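Local coordinates for nucleoporin nup120 (Schizosaccharomyces pombe, PDB 4GQ2), which serves as a structural constituent of the nuclear pore complex, whose nucleoporins can also act as docking partners for transiently associated nuclear transport factors, at residues 134-139 / 170-175; 176-179 / 183-186; 186-189 / 193-196. All blocks are in the same frame, centred on the assembly; numbering follows the deposited sequence.

Contact 1 (134-139 / 170-175)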
loop_
_atom_site.group_PDB
_atom_site.type_symbol
_atom_site.label_atom_id
_atom_site.label_comp_id
_atom_site.label_asym_id
_atom_site.label_seq_id
_atom_site.Cartn_x
_atom_site.Cartn_y
_atom_site.Cartn_z
ATOM N N HIS A 134 -25.688 32.368 -1.054
ATOM C CA HIS A 134 -26.518 32.942 0.002
ATOM C C HIS A 134 -26.730 34.425 -0.214
ATOM O O HIS A 134 -27.700 35.001 0.289
ATOM C CB HIS A 134 -25.911 32.658 1.383
ATOM C CG HIS A 134 -26.733 33.197 2.537
ATOM N ND1 HIS A 134 -26.460 34.374 3.136
ATOM C CD2 HIS A 134 -27.861 32.686 3.178
ATOM C CE1 HIS A 134 -27.357 34.601 4.115
ATOM N NE2 HIS A 134 -28.213 33.567 4.140
ATOM N N ALA A 135 -25.831 35.047 -0.976
ATOM C CA ALA A 135 -25.934 36.466 -1.314
ATOM C C ALA A 135 -26.887 36.699 -2.475
ATOM O O ALA A 135 -27.197 37.844 -2.807
ATOM C CB ALA A 135 -24.572 37.038 -1.639
ATOM N N ARG A 136 -27.335 35.601 -3.083
ATOM C CA ARG A 136 -28.377 35.597 -4.120
ATOM C C ARG A 136 -27.911 36.025 -5.500
ATOM O O ARG A 136 -28.716 36.501 -6.303
ATOM C CB ARG A 136 -29.617 36.397 -3.698
ATOM C CG ARG A 136 -30.429 35.733 -2.606
ATOM C CD ARG A 136 -31.616 36.589 -2.228
ATOM N NE ARG A 136 -32.064 36.311 -0.867
ATOM C CZ ARG A 136 -33.169 36.809 -0.323
ATOM N NH1 ARG A 136 -33.962 37.610 -1.026
ATOM N NH2 ARG A 136 -33.483 36.498 0.929
ATOM N N VAL A 137 -26.620 35.833 -5.773
ATOM C CA VAL A 137 -26.075 35.981 -7.125
ATOM C C VAL A 137 -26.196 34.648 -7.876
ATOM O O VAL A 137 -25.881 33.597 -7.328
ATOM C CB VAL A 137 -24.602 36.445 -7.093
ATOM C CG1 VAL A 137 -24.071 36.643 -8.501
ATOM C CG2 VAL A 137 -24.461 37.742 -6.304
ATOM N N LEU A 138 -26.673 34.694 -9.119
ATOM C CA LEU A 138 -26.738 33.508 -9.971
ATOM C C LEU A 138 -25.510 33.441 -10.874
ATOM O O LEU A 138 -25.212 34.381 -11.616
ATOM C CB LEU A 138 -28.018 33.504 -10.817
ATOM C CG LEU A 138 -28.076 32.539 -12.013
ATOM C CD1 LEU A 138 -28.210 31.080 -11.584
ATOM C CD2 LEU A 138 -29.214 32.910 -12.948
ATOM N N TYR A 139 -24.800 32.319 -10.810
ATOM C CA TYR A 139 -23.599 32.149 -11.601
ATOM C C TYR A 139 -23.803 31.120 -12.684
ATOM O O TYR A 139 -24.400 30.074 -12.449
ATOM C CB TYR A 139 -22.428 31.756 -10.723
ATOM C CG TYR A 139 -22.038 32.796 -9.702
ATOM C CD1 TYR A 139 -21.147 33.823 -10.028
ATOM C CD2 TYR A 139 -22.540 32.743 -8.400
ATOM C CE1 TYR A 139 -20.775 34.776 -9.086
ATOM C CE2 TYR A 139 -22.166 33.686 -7.450
ATOM C CZ TYR A 139 -21.285 34.698 -7.795
ATOM O OH TYR A 139 -20.921 35.634 -6.849
ATOM N N ASN A 170 -36.396 40.479 -3.410
ATOM C CA ASN A 170 -37.452 40.456 -2.402
ATOM C C ASN A 170 -37.803 39.057 -1.933
ATOM O O ASN A 170 -38.375 38.878 -0.853
ATOM C CB ASN A 170 -38.717 41.101 -2.969
ATOM C CG ASN A 170 -38.562 42.586 -3.207
ATOM O OD1 ASN A 170 -38.054 43.007 -4.243
ATOM N ND2 ASN A 170 -38.989 43.393 -2.234
ATOM N N GLN A 171 -37.484 38.074 -2.769
ATOM C CA GLN A 171 -37.863 36.692 -2.529
ATOM C C GLN A 171 -36.607 35.832 -2.355
ATOM O O GLN A 171 -35.580 36.089 -2.984
ATOM C CB GLN A 171 -38.736 36.190 -3.687
ATOM C CG GLN A 171 -40.047 36.959 -3.868
ATOM C CD GLN A 171 -40.746 36.667 -5.193
ATOM O OE1 GLN A 171 -40.189 36.891 -6.269
ATOM N NE2 GLN A 171 -41.985 36.183 -5.117
ATOM N N LYS A 172 -36.686 34.824 -1.487
ATOM C CA LYS A 172 -35.530 33.967 -1.203
ATOM C C LYS A 172 -35.535 32.690 -2.052
ATOM O O LYS A 172 -36.426 31.853 -1.891
ATOM C CB LYS A 172 -35.460 33.620 0.291
ATOM C CG LYS A 172 -34.129 33.029 0.725
ATOM C CD LYS A 172 -34.070 32.817 2.227
ATOM C CE LYS A 172 -32.721 32.258 2.644
ATOM N NZ LYS A 172 -32.595 32.217 4.125
ATOM N N PRO A 173 -34.536 32.539 -2.952
ATOM C CA PRO A 173 -34.448 31.360 -3.816
ATOM C C PRO A 173 -34.238 30.108 -2.975
ATOM O O PRO A 173 -33.478 30.136 -2.003
ATOM C CB PRO A 173 -33.213 31.645 -4.686
ATOM C CG PRO A 173 -33.002 33.120 -4.594
ATOM C CD PRO A 173 -33.409 33.459 -3.188
ATOM N N ASP A 174 -34.926 29.031 -3.340
ATOM C CA ASP A 174 -34.984 27.844 -2.505
ATOM C C ASP A 174 -34.613 26.561 -3.260
ATOM O O ASP A 174 -33.732 25.818 -2.836
ATOM C CB ASP A 174 -36.376 27.722 -1.881
ATOM C CG ASP A 174 -36.411 26.751 -0.719
ATOM O OD1 ASP A 174 -35.586 26.892 0.216
ATOM O OD2 ASP A 174 -37.277 25.856 -0.737
ATOM N N LEU A 175 -35.291 26.302 -4.371
ATOM C CA LEU A 175 -35.003 25.120 -5.173
ATOM C C LEU A 175 -34.777 25.504 -6.628
ATOM O O LEU A 175 -35.330 26.499 -7.104
ATOM C CB LEU A 175 -36.127 24.086 -5.054
ATOM C CG LEU A 175 -36.409 23.465 -3.677
ATOM C CD1 LEU A 175 -37.762 22.767 -3.667
ATOM C CD2 LEU A 175 -35.309 22.498 -3.259
#
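With CG anti to its carbonyl carbon (chi1 -71°) and the chain straight from CG to NE (chi2 179°), R136 reaches out of the turn between strands 126-133 and 138-143 and lays its side chain against P173 and K172. K172 starts differently, its CG anti to the backbone N (chi1 -166°), and runs extended beyond CG; the R136 and K172 side chains cross at about a right angle. The evidence for packing is the sequence of approaches along R136. Its CD lies 3.7 Å from P173 CD, and farther out one face of the guanidinium rests on K172, whose CA stands 3.8 Å above the plane, over its centre. K172 CG is 3.5 Å from R136 NH2. R136 NH1 also comes within 3.0 Å of Q171 O, but the angle is too poor for a hydrogen bond; the hydrogen bond of NH1 goes instead to F168 O, just ahead of 170-175. P173, the start of strand 173-178, is the buried member of an otherwise surface contact of 216 Å². Two successive four-stranded antiparallel sheets, 115-163 and 173-210, are consistent with consecutive blades of the beta-propeller domain, and the contact joins the middle turn of the first to the entry of the second. R136 NH2 and K172 NZ remain 5.4 Å apart, so their like charges probably repel mildly. With no hydrogen bond between the two segments, the contact is mainly packing of the R136 chain and guanidinium on K172 and P173, and the bond to F168 O helps hold the guanidinium in place.

Contact 2 (176-179 / 183-186); sequences MAAI and EICV
C185 O is approached by two groups of the facing strand: A177 N donates a hydrogen bond to it at 3.0 Å, and M176 CA adds a CA-H...O contact at 3.3 Å. This is an antiparallel beta hairpin, formed by strands 173-178 and 183-188, the first two strands of a four-stranded sheet consistent with one propeller blade. The axes of 176-178 and 183-186 run at 164° to each other, 4.7 Å apart at closest approach. A177 and C185 make a hydrogen-bonded pair; in return C185 N reaches A177 O almost straight, with 177° at the hydrogen, although the donor stands above that carbonyl's plane. Nearer the turn, I179 N donates to E183 O at 2.8 Å, the shortest bond of the contact, and E183 OE1 reaches back to a hydrogen bond with S180 OG in the turn.

The two non-hydrogen-bonded pairs, M176 with V186 and A178 with I184, put their side chains on one face. There the M176 chain bends at its last torsion (chi3 72°), carrying CE to a tight 3.4 Å from I184 CD1. The same I184 CD1 lies 4.4 Å from A178 CB. Y130 and A117, from the preceding four-stranded sheet, also touch M176 and I184, so this face packs against that sheet, as neighbouring propeller blades do. C185 belongs to the other face, where L264 touches both it and I179. There I179 points toward the neighbouring strand and places its CG1 3.8 Å from C185 SG.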
loop_
_atom_site.group_PDB
_atom_site.type_symbol
_atom_site.label_atom_id
_atom_site.label_comp_id
_atom_site.label_asym_id
_atom_site.label_seq_id
_atom_site.Cartn_x
_atom_site.Cartn_y
_atom_site.Cartn_z
ATOM N N MET A 176 -33.948 24.721 -7.316
ATOM C CA MET A 176 -33.645 24.946 -8.728
ATOM C C MET A 176 -33.949 23.713 -9.562
ATOM O O MET A 176 -33.917 22.585 -9.063
ATOM C CB MET A 176 -32.170 25.291 -8.935
ATOM C CG MET A 176 -31.595 26.359 -8.019
ATOM S SD MET A 176 -29.789 26.347 -8.068
ATOM C CE MET A 176 -29.444 27.041 -9.683
ATOM N N ALA A 177 -34.233 23.941 -10.840
ATOM C CA ALA A 177 -34.259 22.872 -11.832
ATOM C C ALA A 177 -33.873 23.444 -13.188
ATOM O O ALA A 177 -34.641 24.194 -13.799
ATOM C CB ALA A 177 -35.628 22.197 -11.890
ATOM N N ALA A 178 -32.664 23.111 -13.629
ATOM C CA ALA A 178 -32.185 23.458 -14.960
ATOM C C ALA A 178 -33.158 22.932 -16.011
ATOM O O ALA A 178 -33.573 21.773 -15.964
ATOM C CB ALA A 178 -30.798 22.871 -15.184
ATOM N N ILE A 179 -33.536 23.793 -16.947
ATOM C CA ILE A 179 -34.436 23.401 -18.032
ATOM C C ILE A 179 -33.611 23.092 -19.277
ATOM O O ILE A 179 -33.955 22.208 -20.063
ATOM C CB ILE A 179 -35.481 24.509 -18.321
ATOM C CG1 ILE A 179 -36.399 24.729 -17.109
ATOM C CG2 ILE A 179 -36.284 24.216 -19.585
ATOM C CD1 ILE A 179 -36.970 23.465 -16.496
ATOM N N GLU A 183 -31.906 28.062 -19.832
ATOM C CA GLU A 183 -33.115 28.239 -19.026
ATOM C C GLU A 183 -33.058 27.470 -17.717
ATOM O O GLU A 183 -32.651 26.310 -17.680
ATOM C CB GLU A 183 -34.361 27.824 -19.819
ATOM C CG GLU A 183 -34.706 28.734 -20.993
ATOM C CD GLU A 183 -35.502 28.019 -22.070
ATOM O OE1 GLU A 183 -34.948 27.107 -22.727
ATOM O OE2 GLU A 183 -36.683 28.376 -22.263
ATOM N N ILE A 184 -33.478 28.132 -16.646
ATOM C CA ILE A 184 -33.581 27.514 -15.328
ATOM C C ILE A 184 -34.806 28.041 -14.571
ATOM O O ILE A 184 -35.183 29.204 -14.709
ATOM C CB ILE A 184 -32.287 27.720 -14.495
ATOM C CG1 ILE A 184 -32.397 27.026 -13.134
ATOM C CG2 ILE A 184 -31.966 29.203 -14.321
ATOM C CD1 ILE A 184 -31.097 26.456 -12.628
ATOM N N CYS A 185 -35.430 27.169 -13.788
ATOM C CA CYS A 185 -36.496 27.567 -12.884
ATOM C C CYS A 185 -36.002 27.614 -11.450
ATOM O O CYS A 185 -35.244 26.748 -11.014
ATOM C CB CYS A 185 -37.674 26.605 -12.982
ATOM S SG CYS A 185 -38.491 26.624 -14.587
ATOM N N VAL A 186 -36.447 28.633 -10.723
ATOM C CA VAL A 186 -36.074 28.834 -9.332
ATOM C C VAL A 186 -37.342 29.131 -8.537
ATOM O O VAL A 186 -38.075 30.070 -8.847
ATOM C CB VAL A 186 -35.064 29.997 -9.183
ATOM C CG1 VAL A 186 -34.710 30.239 -7.724
ATOM C CG2 VAL A 186 -33.809 29.732 -10.000
#

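Contact 3 (186-189 / 193-196); sequences VSFF and LTKI
The F188 ring has L193 N near its plane at one edge, 3.9 Å from F188 CD2, and the T194 methyl, CG2, coming in obliquely to 3.5 Å from F188 CZ. Beyond the two segments the ring also touches S167, F168 and Q171. The methyl of T194 owes its place to a first torsion of -177°, which sends OG1 toward a hydrogen bond with E207 OE2 and leaves CG2 between the backbone N and the carbonyl carbon, beside F188 and V186. Replacing F188 by an alanine would probably leave T194 CG2 without its aromatic neighbour and open a gap beside S167, F168 and Q171.

The backbone evidence is a hydrogen-bonded antiparallel pair. V186 N donates to T194 O at 3.0 Å, and T194 N returns to V186 O at 2.9 Å with 179° at the hydrogen. On the same face of the sheet as T194, V186 CG2 packs on I196 CD1 at 4.0 Å. S187 and L193 point to the other face and meet through S187 CB and L193 CD1, 3.7 Å apart. This buried beta hairpin forms the middle of a four-stranded sheet: strand 173-178 flanks it beside 183-188, strand 204-210 lies beyond 193-199, and M241 of strand 238-244, in the next sheet, touches S187 and L193.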
loop_
_atom_site.group_PDB
_atom_site.type_symbol
_atom_site.label_atom_id
_atom_site.label_comp_id
_atom_site.label_asym_id
_atom_site.label_seq_id
_atom_site.Cartn_x
_atom_site.Cartn_y
_atom_site.Cartn_z
ATOM N N VAL A 186 -36.447 28.633 -10.723
ATOM C CA VAL A 186 -36.074 28.834 -9.332
ATOM C C VAL A 186 -37.342 29.131 -8.537
ATOM O O VAL A 186 -38.075 30.070 -8.847
ATOM C CB VAL A 186 -35.064 29.997 -9.183
ATOM C CG1 VAL A 186 -34.710 30.239 -7.724
ATOM C CG2 VAL A 186 -33.809 29.732 -10.000
ATOM N N SER A 187 -37.607 28.313 -7.524
ATOM C CA SER A 187 -38.754 28.523 -6.644
ATOM C C SER A 187 -38.310 29.241 -5.380
ATOM O O SER A 187 -37.132 29.183 -4.998
ATOM C CB SER A 187 -39.427 27.190 -6.295
ATOM O OG SER A 187 -38.583 26.375 -5.500
ATOM N N PHE A 188 -39.258 29.905 -4.725
ATOM C CA PHE A 188 -38.933 30.740 -3.576
ATOM C C PHE A 188 -39.455 30.174 -2.268
ATOM O O PHE A 188 -40.491 29.513 -2.240
ATOM C CB PHE A 188 -39.414 32.174 -3.801
ATOM C CG PHE A 188 -38.835 32.811 -5.033
ATOM C CD1 PHE A 188 -37.538 33.323 -5.024
ATOM C CD2 PHE A 188 -39.578 32.885 -6.209
ATOM C CE1 PHE A 188 -37.002 33.908 -6.161
ATOM C CE2 PHE A 188 -39.043 33.469 -7.351
ATOM C CZ PHE A 188 -37.756 33.982 -7.326
ATOM N N PHE A 189 -38.724 30.447 -1.190
ATOM C CA PHE A 189 -38.998 29.857 0.115
ATOM C C PHE A 189 -40.406 30.151 0.634
ATOM O O PHE A 189 -41.053 29.266 1.203
ATOM C CB PHE A 189 -37.955 30.312 1.143
ATOM C CG PHE A 189 -38.161 29.721 2.504
ATOM C CD1 PHE A 189 -37.590 28.498 2.835
ATOM C CD2 PHE A 189 -38.950 30.369 3.445
ATOM C CE1 PHE A 189 -37.792 27.940 4.087
ATOM C CE2 PHE A 189 -39.159 29.817 4.698
ATOM C CZ PHE A 189 -38.577 28.601 5.020
ATOM N N LEU A 193 -42.525 31.088 -8.126
ATOM C CA LEU A 193 -41.674 30.371 -9.070
ATOM C C LEU A 193 -41.329 31.248 -10.274
ATOM O O LEU A 193 -42.216 31.782 -10.939
ATOM C CB LEU A 193 -42.370 29.083 -9.535
ATOM C CG LEU A 193 -41.648 28.149 -10.512
ATOM C CD1 LEU A 193 -40.639 27.262 -9.792
ATOM C CD2 LEU A 193 -42.658 27.299 -11.266
ATOM N N THR A 194 -40.036 31.374 -10.551
ATOM C CA THR A 194 -39.557 32.164 -11.681
ATOM C C THR A 194 -38.858 31.295 -12.726
ATOM O O THR A 194 -38.291 30.248 -12.403
ATOM C CB THR A 194 -38.605 33.297 -11.223
ATOM O OG1 THR A 194 -38.226 34.092 -12.351
ATOM C CG2 THR A 194 -37.342 32.738 -10.576
ATOM N N LYS A 195 -38.915 31.728 -13.981
ATOM C CA LYS A 195 -38.081 31.139 -15.017
ATOM C C LYS A 195 -37.078 32.188 -15.473
ATOM O O LYS A 195 -37.447 33.191 -16.086
ATOM C CB LYS A 195 -38.912 30.622 -16.199
ATOM C CG LYS A 195 -38.088 29.855 -17.225
ATOM C CD LYS A 195 -38.851 29.597 -18.517
ATOM C CE LYS A 195 -39.709 28.345 -18.427
ATOM N NZ LYS A 195 -40.509 28.143 -19.666
ATOM N N ILE A 196 -35.811 31.961 -15.142
ATOM C CA ILE A 196 -34.733 32.829 -15.585
ATOM C C ILE A 196 -34.228 32.345 -16.945
ATOM O O ILE A 196 -33.797 31.201 -17.070
ATOM C CB ILE A 196 -33.590 32.877 -14.547
ATOM C CG1 ILE A 196 -34.131 33.371 -13.198
ATOM C CG2 ILE A 196 -32.446 33.759 -15.041
ATOM C CD1 ILE A 196 -33.229 33.093 -12.015
#

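How the contacts relate
The three contacts follow one another along the chain within the beta-propeller domain. Contact 1 ties the preceding sheet to the start of strand 173-178; contacts 2 and 3 then pair strands 173-178, 183-188 and 193-199 in order. Contacts 2 and 3 have centres about 8 Å apart and share V186, which pairs with M176 on one side and T194 on the other; I184 O and I196 N, 2.9 Å apart, probably form a further hydrogen bond. Contacts 1 and 3 have centres about 9 Å apart; D174 N and S187 O, 2.8 Å apart, probably form a hydrogen bond within the classic beta bulge in which D174 and L175 both face S187. The centres of contacts 1 and 2 are about 13 Å apart, yet P173 CB packs on V186 CG1 at 3.7 Å.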